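Local coordinates for protein alpha-L-arabinofuranosidase B (PDB 6SXT) that hydrolyses terminal non-reducing alpha-L-arabinofuranosyl residues from arabinoxylan, arabinan and arabinogalactan, pairing a catalytic domain with a C-terminal arabinose-binding domain, at residues A[6-11]-A[294-299]; A[20-25]-A[315-320]; A[137-142]-A[164-169]; A[335-340]-A[345-350]. One frame throughout, in Å; residues are numbered along the deposited sequence.

Contact 1: residues A[6-11]-A[294-299]; sequences DIYEAG and VMTSGY
Tyr8 reaches out of helix 4-10 and lays its ring across Val294 and Thr296, two residues of one strand whose side chains point the same way. Its CB leaves the helix toward that strand, and with CG anti to the carbonyl carbon (chi1 -81°) the ring is delivered over the methyl of Thr296. CG lies 3.8 Å from Thr296 CG2, and CD1 comes closer, to 3.7 Å from the same carbon. Further out along this side, CE1 remains 3.9 Å from Thr296 CG2. The methyl therefore sits over one face, 3.8 Å from the Tyr8 ring centroid and only 15° off the normal, a CH-pi contact displaced toward the rim. In a catalytic domain of the concanavalin-like beta-sandwich class, helix 4-10 packs here on the large sheet through one aromatic side chain, which covers alternate residues of strand 288-296. Along the other side of the ring, CD2 is 4.1 Å from Val294 CG2, and CE2 closes to 3.7 Å from that methyl, which approaches obliquely. Thr296 OG1 is bonded to Gly146 N, consistent with the methyl being the branch turned to the ring. Thr304 and Val308 of helix 302-315 and Tyr148 of strand 145-152 also touch Tyr8.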
# COMPACT_ATOMS: atom_id res chain seq x y z
N ASP A 6 6.70 -2.10 -24.38
CA ASP A 6 7.13 -2.45 -25.75
C ASP A 6 6.05 -3.31 -26.41
O ASP A 6 5.83 -3.13 -27.61
CB ASP A 6 8.46 -3.19 -25.70
CG ASP A 6 9.57 -2.37 -25.05
OD1 ASP A 6 9.81 -1.23 -25.51
OD2 ASP A 6 10.13 -2.91 -24.10
N ILE A 7 5.45 -4.20 -25.63
CA ILE A 7 4.36 -5.10 -26.11
C ILE A 7 3.16 -4.26 -26.49
O ILE A 7 2.60 -4.43 -27.59
CB ILE A 7 4.06 -6.16 -25.07
CG1 ILE A 7 5.28 -7.05 -24.86
CG2 ILE A 7 2.83 -6.98 -25.43
CD1 ILE A 7 5.28 -7.87 -23.64
N TYR A 8 2.75 -3.31 -25.64
CA TYR A 8 1.61 -2.45 -25.95
C TYR A 8 1.91 -1.63 -27.21
O TYR A 8 1.02 -1.49 -28.08
CB TYR A 8 1.25 -1.52 -24.79
CG TYR A 8 0.41 -2.16 -23.72
CD1 TYR A 8 -0.89 -2.55 -23.97
CD2 TYR A 8 0.88 -2.34 -22.42
CE1 TYR A 8 -1.69 -3.09 -22.97
CE2 TYR A 8 0.08 -2.88 -21.41
CZ TYR A 8 -1.21 -3.26 -21.68
OH TYR A 8 -1.98 -3.73 -20.66
N GLU A 9 3.14 -1.14 -27.36
CA GLU A 9 3.50 -0.33 -28.55
C GLU A 9 3.39 -1.22 -29.79
O GLU A 9 2.86 -0.72 -30.83
CB GLU A 9 4.92 0.18 -28.38
CG GLU A 9 5.53 0.71 -29.66
CD GLU A 9 4.84 1.91 -30.24
OE1 GLU A 9 4.50 2.82 -29.45
OE2 GLU A 9 4.82 2.00 -31.51
N ALA A 10 3.83 -2.46 -29.72
CA ALA A 10 3.82 -3.40 -30.88
C ALA A 10 2.36 -3.69 -31.27
O ALA A 10 2.11 -4.02 -32.43
CB ALA A 10 4.54 -4.67 -30.56
N GLY A 11 1.42 -3.59 -30.34
CA GLY A 11 -0.01 -3.80 -30.61
C GLY A 11 -0.70 -2.54 -31.08
O GLY A 11 -1.94 -2.57 -31.20
N VAL A 294 0.20 0.55 -15.99
CA VAL A 294 0.25 1.48 -17.12
C VAL A 294 -1.15 1.93 -17.49
O VAL A 294 -2.13 1.25 -17.17
CB VAL A 294 0.95 0.89 -18.34
CG1 VAL A 294 2.30 0.24 -18.07
CG2 VAL A 294 0.02 -0.04 -19.11
N MET A 295 -1.18 2.99 -18.30
CA MET A 295 -2.38 3.40 -19.08
C MET A 295 -1.92 3.56 -20.52
O MET A 295 -0.78 3.97 -20.77
CB MET A 295 -2.99 4.71 -18.58
CG MET A 295 -3.52 4.56 -17.16
SD MET A 295 -3.99 6.17 -16.46
CE MET A 295 -5.37 6.61 -17.53
N THR A 296 -2.80 3.17 -21.43
CA THR A 296 -2.52 3.20 -22.88
C THR A 296 -3.47 4.13 -23.61
O THR A 296 -4.48 4.51 -23.09
CB THR A 296 -2.58 1.81 -23.53
OG1 THR A 296 -3.96 1.45 -23.68
CG2 THR A 296 -1.85 0.76 -22.75
N SER A 297 -3.07 4.48 -24.83
CA SER A 297 -3.97 5.09 -25.83
C SER A 297 -4.45 3.98 -26.75
O SER A 297 -3.62 3.24 -27.21
CB SER A 297 -3.23 6.18 -26.58
OG SER A 297 -3.94 6.58 -27.73
N GLY A 298 -5.72 3.88 -27.03
CA GLY A 298 -6.26 2.80 -27.84
C GLY A 298 -6.74 1.66 -26.97
O GLY A 298 -6.32 1.51 -25.80
N TYR A 299 -7.47 0.75 -27.57
CA TYR A 299 -8.12 -0.37 -26.90
C TYR A 299 -7.31 -1.62 -27.14
O TYR A 299 -7.26 -2.14 -28.24
CB TYR A 299 -9.52 -0.58 -27.48
CG TYR A 299 -10.39 -1.52 -26.71
CD1 TYR A 299 -11.20 -1.09 -25.67
CD2 TYR A 299 -10.54 -2.84 -27.11
CE1 TYR A 299 -12.06 -1.94 -25.00
CE2 TYR A 299 -11.40 -3.70 -26.45
CZ TYR A 299 -12.18 -3.25 -25.40
OH TYR A 299 -13.06 -4.03 -24.73

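Contact 2: residues A[20-25]-A[315-320]; sequences STTRAL and AKYVVG
Thr22 and Tyr317 meet through their hydroxyls, in a hydrogen bond of 2.8 Å between Thr22 OG1 and Tyr317 OH. The side chains point at each other head-on, and the long tyrosine covers most of the distance between the two backbones, where Thr22 CA and Tyr317 CA are 9.7 Å apart. On the threonine side the oxygen is placed by its torsion: chi1 of 66° sets OG1 between the backbone N and the carbonyl carbon.

A second group of hydrogen bonds shapes the loop that presents this hydroxyl. Ser20 OG accepts from Thr22 N at 3.0 Å and from Arg23 N at 3.1 Å, an ST turn and ST motif in one, which turns the chain just after strand 15-20. The turn brings the loop up against strand 317-319, an edge strand of the large sheet of the catalytic beta-sandwich, paired there with 111-114.

Charge forms the third group. Arg23 NE makes a salt bridge to Glu292, whose OE1 also bonds to Tyr317 OH; one carboxylate thus serves both segments and probably steadies the arginine's positive charge. Beside the salt bridge, Arg23 NH1 makes a hydrogen bond to the neutral Asn311 OD1.

Apolar covering is slight and specific. The methyl of Ala315 rests over the centre of one guanidinium face, 3.8 Å above the plane. Ala315 CB is 3.9 Å from Arg23 NH1, and Arg23 reaches it with a chain extended from CG to NE.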
# COMPACT_ATOMS: atom_id res chain seq x y z
N SER A 20 6.09 2.25 -12.06
CA SER A 20 6.50 1.09 -11.25
C SER A 20 7.64 1.48 -10.34
O SER A 20 8.58 2.14 -10.80
CB SER A 20 6.97 -0.09 -12.12
OG SER A 20 7.33 -1.17 -11.26
N THR A 21 7.58 1.01 -9.09
CA THR A 21 8.70 1.13 -8.16
C THR A 21 9.55 -0.12 -8.19
O THR A 21 10.60 -0.12 -7.54
CB THR A 21 8.21 1.51 -6.77
OG1 THR A 21 7.30 0.48 -6.34
CG2 THR A 21 7.55 2.86 -6.73
N THR A 22 9.10 -1.18 -8.84
CA THR A 22 9.84 -2.45 -8.87
C THR A 22 10.74 -2.58 -10.09
O THR A 22 11.80 -3.21 -9.95
CB THR A 22 8.91 -3.65 -8.71
OG1 THR A 22 8.08 -3.67 -9.86
CG2 THR A 22 8.12 -3.56 -7.42
N ARG A 23 10.30 -2.13 -11.26
CA ARG A 23 11.05 -2.44 -12.50
C ARG A 23 10.76 -1.47 -13.63
O ARG A 23 9.71 -0.80 -13.67
CB ARG A 23 10.77 -3.87 -12.95
CG ARG A 23 9.33 -4.13 -13.37
CD ARG A 23 9.25 -5.50 -14.01
NE ARG A 23 7.91 -5.83 -14.47
CZ ARG A 23 7.67 -6.52 -15.59
NH1 ARG A 23 8.65 -6.95 -16.37
NH2 ARG A 23 6.41 -6.76 -15.91
N ALA A 24 11.70 -1.42 -14.56
CA ALA A 24 11.45 -0.79 -15.85
C ALA A 24 10.37 -1.53 -16.62
O ALA A 24 10.34 -2.79 -16.58
CB ALA A 24 12.76 -0.81 -16.65
N LEU A 25 9.53 -0.78 -17.33
CA LEU A 25 8.44 -1.38 -18.12
C LEU A 25 8.71 -1.29 -19.61
O LEU A 25 7.86 -1.71 -20.41
CB LEU A 25 7.13 -0.70 -17.71
CG LEU A 25 6.77 -0.92 -16.25
CD1 LEU A 25 5.55 -0.10 -15.89
CD2 LEU A 25 6.55 -2.37 -15.93
N ALA A 315 8.66 -12.02 -14.88
CA ALA A 315 9.31 -11.15 -13.87
C ALA A 315 9.41 -11.86 -12.52
O ALA A 315 10.23 -11.43 -11.69
CB ALA A 315 8.63 -9.83 -13.74
N LYS A 316 8.60 -12.88 -12.26
CA LYS A 316 8.69 -13.76 -11.08
C LYS A 316 8.60 -12.98 -9.76
O LYS A 316 9.51 -12.99 -8.92
CB LYS A 316 9.94 -14.64 -11.11
CG LYS A 316 9.85 -15.68 -12.22
CD LYS A 316 11.14 -16.46 -12.42
CE LYS A 316 10.92 -17.57 -13.44
NZ LYS A 316 12.18 -18.30 -13.71
N TYR A 317 7.44 -12.38 -9.54
CA TYR A 317 7.09 -11.75 -8.25
C TYR A 317 6.94 -12.82 -7.17
O TYR A 317 6.20 -13.81 -7.36
CB TYR A 317 5.77 -11.00 -8.35
CG TYR A 317 5.83 -9.59 -8.88
CD1 TYR A 317 5.73 -9.31 -10.21
CD2 TYR A 317 6.02 -8.52 -8.02
CE1 TYR A 317 5.81 -8.01 -10.71
CE2 TYR A 317 6.13 -7.23 -8.50
CZ TYR A 317 5.99 -6.95 -9.84
OH TYR A 317 6.09 -5.66 -10.28
N VAL A 318 7.61 -12.60 -6.07
CA VAL A 318 7.54 -13.41 -4.84
C VAL A 318 7.51 -12.46 -3.66
O VAL A 318 8.19 -11.42 -3.67
CB VAL A 318 8.70 -14.41 -4.76
CG1 VAL A 318 8.63 -15.21 -3.45
CG2 VAL A 318 8.72 -15.31 -5.98
N VAL A 319 6.78 -12.83 -2.62
CA VAL A 319 6.76 -12.05 -1.36
C VAL A 319 8.18 -11.91 -0.83
O VAL A 319 8.94 -12.89 -0.85
CB VAL A 319 5.80 -12.73 -0.36
CG1 VAL A 319 6.02 -12.24 1.03
CG2 VAL A 319 4.36 -12.50 -0.79
N GLY A 320 8.54 -10.70 -0.40
CA GLY A 320 9.82 -10.39 0.19
C GLY A 320 9.77 -10.41 1.72
O GLY A 320 8.68 -10.53 2.30

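Contact 3: residues A[137-142]-A[164-169]; sequences GTATGD and YGNAET. With EDO (1,2-ethanediol), chain N.
Asn166 and Ala139 make the tight part of this contact, a single side-chain-to-backbone hydrogen bond that ties a loop to a strand. Asn166 ND2 donates to Ala139 O over 2.8 Å, with an N-H...O angle of 159°. The carbonyl oxygen lies close to the plane of the asparagine amide, only 11° out of it, although the donor stands somewhat tilted from the plane of the carbonyl itself. Because CG is anti to the backbone N (chi1 -159°), the amide projects from strand 166-167 toward the loop. Its rotation is fixed from several sides: ND2 also donates to Glu145, and OD1 accepts from the backbone N of Gly272, so a buried amide has both ends engaged.

Around this bond the packing quickly thins. Ala139 CB is 4.4 Å from Asn166 ND2, and Thr138 CB is 4.5 Å from the same nitrogen, so the methyl and the threonine merely flank the amide; Thr138 OG1 is turned to Gly272 O instead. Further toward solvent, a molecule of ethanediol, probably from the crystallisation liquor, lies by the exposed Thr169. Thr169 OG1 makes a weak bond of 3.3 Å to ethanediol O1, and Thr140 CG2 merely comes near, 4.1 Å from ethanediol O2.

The Asn166 side chain lies about 9 Å from that of the substrate-binding Asp203 and about 11 Å from the bound inhibitor, outside its pocket residues. Here an asparagine on an edge strand, just past a glycine corner at Gly165, fastens a loop of the beta-sandwich near the arabinofuranose-binding site.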
# COMPACT_ATOMS: atom_id res chain seq x y z
N GLY A 137 -1.66 13.02 -22.98
CA GLY A 137 -1.72 11.79 -23.76
C GLY A 137 -2.77 10.80 -23.31
O GLY A 137 -3.00 9.83 -24.03
N THR A 138 -3.31 10.94 -22.11
CA THR A 138 -4.33 10.03 -21.57
C THR A 138 -5.62 10.25 -22.35
O THR A 138 -5.90 11.39 -22.85
CB THR A 138 -4.54 10.24 -20.08
OG1 THR A 138 -4.59 11.66 -19.90
CG2 THR A 138 -3.43 9.64 -19.24
N ALA A 139 -6.42 9.20 -22.42
CA ALA A 139 -7.72 9.27 -23.12
C ALA A 139 -8.67 10.22 -22.39
O ALA A 139 -8.77 10.26 -21.13
CB ALA A 139 -8.29 7.88 -23.25
N THR A 140 -9.44 10.97 -23.20
CA THR A 140 -10.50 11.84 -22.67
C THR A 140 -11.80 11.56 -23.43
O THR A 140 -11.75 10.87 -24.48
CB THR A 140 -10.11 13.33 -22.72
OG1 THR A 140 -9.91 13.65 -24.10
CG2 THR A 140 -8.88 13.61 -21.87
N GLY A 141 -12.91 12.00 -22.86
CA GLY A 141 -14.21 11.79 -23.51
C GLY A 141 -14.46 10.30 -23.70
O GLY A 141 -14.34 9.56 -22.70
N ASP A 142 -14.83 9.89 -24.90
CA ASP A 142 -15.18 8.47 -25.18
C ASP A 142 -14.00 7.76 -25.82
O ASP A 142 -14.17 6.71 -26.43
CB ASP A 142 -16.45 8.43 -26.05
CG ASP A 142 -17.23 7.13 -25.90
OD1 ASP A 142 -17.30 6.60 -24.73
OD2 ASP A 142 -17.78 6.70 -26.94
N TYR A 164 -6.74 2.69 -9.60
CA TYR A 164 -5.64 3.12 -10.47
C TYR A 164 -6.23 3.37 -11.84
O TYR A 164 -6.83 2.45 -12.44
CB TYR A 164 -4.52 2.07 -10.58
CG TYR A 164 -3.44 2.45 -11.55
CD1 TYR A 164 -2.63 3.54 -11.32
CD2 TYR A 164 -3.24 1.76 -12.75
CE1 TYR A 164 -1.63 3.92 -12.20
CE2 TYR A 164 -2.23 2.10 -13.63
CZ TYR A 164 -1.41 3.19 -13.37
OH TYR A 164 -0.44 3.52 -14.28
N GLY A 165 -6.10 4.61 -12.34
CA GLY A 165 -6.51 4.92 -13.70
C GLY A 165 -7.05 6.32 -13.89
O GLY A 165 -6.59 7.25 -13.25
N ASN A 166 -8.00 6.45 -14.81
CA ASN A 166 -8.41 7.74 -15.41
C ASN A 166 -9.44 8.41 -14.50
O ASN A 166 -10.42 7.74 -14.08
CB ASN A 166 -9.00 7.47 -16.79
CG ASN A 166 -9.00 8.65 -17.74
OD1 ASN A 166 -9.43 9.74 -17.33
ND2 ASN A 166 -8.50 8.48 -18.94
N ALA A 167 -9.24 9.68 -14.19
CA ALA A 167 -10.12 10.39 -13.26
C ALA A 167 -10.27 11.87 -13.61
O ALA A 167 -9.79 12.30 -14.63
CB ALA A 167 -9.69 10.17 -11.86
N GLU A 168 -10.92 12.58 -12.69
CA GLU A 168 -11.30 13.98 -12.89
C GLU A 168 -10.12 14.90 -12.60
O GLU A 168 -9.40 14.70 -11.61
CB GLU A 168 -12.42 14.33 -11.95
CG GLU A 168 -13.70 13.60 -12.24
CD GLU A 168 -13.94 12.40 -11.36
OE1 GLU A 168 -12.94 11.84 -10.85
OE2 GLU A 168 -15.15 12.06 -11.15
N THR A 169 -9.93 15.94 -13.41
CA THR A 169 -8.81 16.87 -13.20
C THR A 169 -9.04 17.79 -12.01
O THR A 169 -8.07 18.37 -11.54
CB THR A 169 -8.52 17.69 -14.44
OG1 THR A 169 -9.73 18.36 -14.83
CG2 THR A 169 -8.04 16.85 -15.59
C1 EDO N . -11.71 18.15 -18.99
O1 EDO N . -11.54 18.43 -17.63
C2 EDO N . -10.57 17.38 -19.57
O2 EDO N . -10.77 17.11 -20.96

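Contact 4: residues A[335-340]-A[345-350]; sequences SLRVTT and TRYIAH. With SO4 (sulfate ion), chain R.
Val338 and Arg346 supply one of two backbone bonds that join these strands, Val338 N donating to Arg346 O at 2.8 Å. The other runs the opposite way, from Ile348 N to Leu336 O, at 2.9 Å and 161°. Between them Arg337 and Tyr347 form a non-hydrogen-bonded antiparallel pair. A water links the next backbone atoms, accepting from Leu336 N at 2.8 Å and donating to Ile348 O at 2.6 Å. At the outer end Arg346 grips a sulfate, probably from the crystallisation liquor, edge-on: NH1 bonds to sulfate O3 and NH2 to sulfate O2, each at 3.0 Å. NH1 also bonds to Thr357 O.

Glu478 engages both members of the central pair, bridging to Arg337 NE and accepting from Tyr347 OH. Beside these bonds, Arg337 CG lies over one face of the Tyr347 ring, 4.0 Å from its centroid, a CH-pi contact. On the other side of the strands, Leu336 CB meets Ile348 CD1 at 3.9 Å.

The short segments run at 132° between N-to-C directions, and each strand has further partners in the beta-trefoil: 333-338 lies between 374-378 and 475-479, 346-351 pairs with 354-359, and Val338 and Ile348 pack against strand 444-448, where Val338 touches the substrate-binding His447.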
# COMPACT_ATOMS: atom_id res chain seq x y z
N SER A 335 10.36 -8.53 27.65
CA SER A 335 10.11 -7.16 28.09
C SER A 335 10.87 -6.27 27.10
O SER A 335 11.90 -6.71 26.55
CB SER A 335 10.50 -6.91 29.55
OG SER A 335 9.64 -7.70 30.39
N LEU A 336 10.36 -5.09 26.88
CA LEU A 336 10.89 -4.16 25.83
C LEU A 336 11.32 -2.89 26.55
O LEU A 336 10.49 -2.12 27.08
CB LEU A 336 9.78 -3.92 24.78
CG LEU A 336 9.38 -5.16 24.01
CD1 LEU A 336 8.13 -4.91 23.20
CD2 LEU A 336 10.50 -5.64 23.08
N ARG A 337 12.62 -2.63 26.52
CA ARG A 337 13.24 -1.53 27.29
C ARG A 337 13.46 -0.30 26.43
O ARG A 337 13.97 -0.46 25.28
CB ARG A 337 14.57 -1.98 27.88
CG ARG A 337 15.11 -0.94 28.87
CD ARG A 337 16.36 -1.39 29.60
NE ARG A 337 17.43 -1.74 28.69
CZ ARG A 337 18.21 -0.86 28.05
NH1 ARG A 337 18.05 0.43 28.22
NH2 ARG A 337 19.17 -1.30 27.26
N VAL A 338 13.05 0.84 26.93
CA VAL A 338 13.28 2.16 26.29
C VAL A 338 14.77 2.43 26.17
O VAL A 338 15.56 2.08 27.11
CB VAL A 338 12.56 3.25 27.08
CG1 VAL A 338 12.93 4.63 26.63
CG2 VAL A 338 11.06 3.08 27.01
N THR A 339 15.21 3.01 25.05
CA THR A 339 16.65 3.26 24.82
C THR A 339 16.92 4.75 24.75
O THR A 339 18.11 5.11 24.68
CB THR A 339 17.18 2.54 23.56
OG1 THR A 339 16.59 3.17 22.42
CG2 THR A 339 16.94 1.06 23.61
N THR A 340 15.92 5.59 24.81
CA THR A 340 16.05 7.04 24.73
C THR A 340 16.80 7.50 25.97
O THR A 340 16.34 7.24 27.10
CB THR A 340 14.70 7.71 24.66
OG1 THR A 340 13.98 7.22 23.50
CG2 THR A 340 14.84 9.22 24.60
N THR A 345 15.57 3.32 32.00
CA THR A 345 15.13 2.33 33.02
C THR A 345 13.64 2.04 32.83
O THR A 345 13.08 1.24 33.60
CB THR A 345 15.41 2.82 34.46
OG1 THR A 345 14.61 3.96 34.70
CG2 THR A 345 16.86 3.17 34.65
N ARG A 346 13.02 2.58 31.78
CA ARG A 346 11.57 2.36 31.52
C ARG A 346 11.38 1.23 30.53
O ARG A 346 12.24 0.98 29.64
CB ARG A 346 10.85 3.61 31.03
CG ARG A 346 11.10 4.84 31.88
CD ARG A 346 10.34 6.05 31.45
NE ARG A 346 8.93 6.02 31.80
CZ ARG A 346 8.44 6.51 32.95
NH1 ARG A 346 7.16 6.45 33.20
NH2 ARG A 346 9.26 7.07 33.82
N TYR A 347 10.26 0.57 30.65
CA TYR A 347 9.83 -0.57 29.82
C TYR A 347 8.41 -0.33 29.32
O TYR A 347 7.62 0.40 29.95
CB TYR A 347 9.85 -1.88 30.60
CG TYR A 347 11.23 -2.37 30.90
CD1 TYR A 347 11.93 -1.81 31.97
CD2 TYR A 347 11.83 -3.40 30.20
CE1 TYR A 347 13.20 -2.22 32.29
CE2 TYR A 347 13.11 -3.83 30.50
CZ TYR A 347 13.77 -3.28 31.60
OH TYR A 347 15.05 -3.69 31.89
N ILE A 348 8.07 -0.94 28.16
CA ILE A 348 6.70 -0.87 27.64
C ILE A 348 5.82 -1.70 28.58
O ILE A 348 6.05 -2.92 28.76
CB ILE A 348 6.60 -1.40 26.18
CG1 ILE A 348 7.54 -0.59 25.28
CG2 ILE A 348 5.15 -1.36 25.73
CD1 ILE A 348 7.42 -0.91 23.80
N ALA A 349 4.83 -1.03 29.10
CA ALA A 349 3.90 -1.67 30.04
C ALA A 349 2.49 -1.21 29.69
O ALA A 349 2.23 -0.63 28.60
CB ALA A 349 4.29 -1.29 31.45
N HIS A 350 1.52 -1.44 30.58
CA HIS A 350 0.19 -0.90 30.31
C HIS A 350 -0.50 -0.68 31.67
O HIS A 350 -0.12 -1.38 32.65
CB HIS A 350 -0.63 -1.80 29.38
CG HIS A 350 -1.03 -3.08 30.02
ND1 HIS A 350 -2.30 -3.21 30.58
CD2 HIS A 350 -0.39 -4.26 30.17
CE1 HIS A 350 -2.39 -4.44 31.07
NE2 HIS A 350 -1.23 -5.11 30.85
S SO4 R . 6.97 8.37 36.37
O1 SO4 R . 6.46 8.84 37.63
O2 SO4 R . 8.07 7.46 36.60
O3 SO4 R . 5.88 7.69 35.64
O4 SO4 R . 7.45 9.50 35.60
O HOH W 1 8.16 -4.48 28.49

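The touching residues of contacts 1, 2 and 3 lie in the catalytic domain, segment 315-320 ending at its border; contact 4 lies in the arabinose-binding domain. Contacts 1 and 2, about 20 Å apart between centres, reach the same nine-stranded sheet; Val294 CG1 meets Leu25 CD1 at 3.9 Å. Their segments alternate along the chain, and both bring N-terminal residues against the later part of the domain. Contact 3, within both loops, has its centre about 15 Å from that of contact 1; Met295 CE packs 3.8 Å from Asn166 N. Contact 4 follows in series, about 38 to 55 Å from the others by centres. Strand 317-319 leads directly to strand 333-338, carrying the chain from sandwich to trefoil.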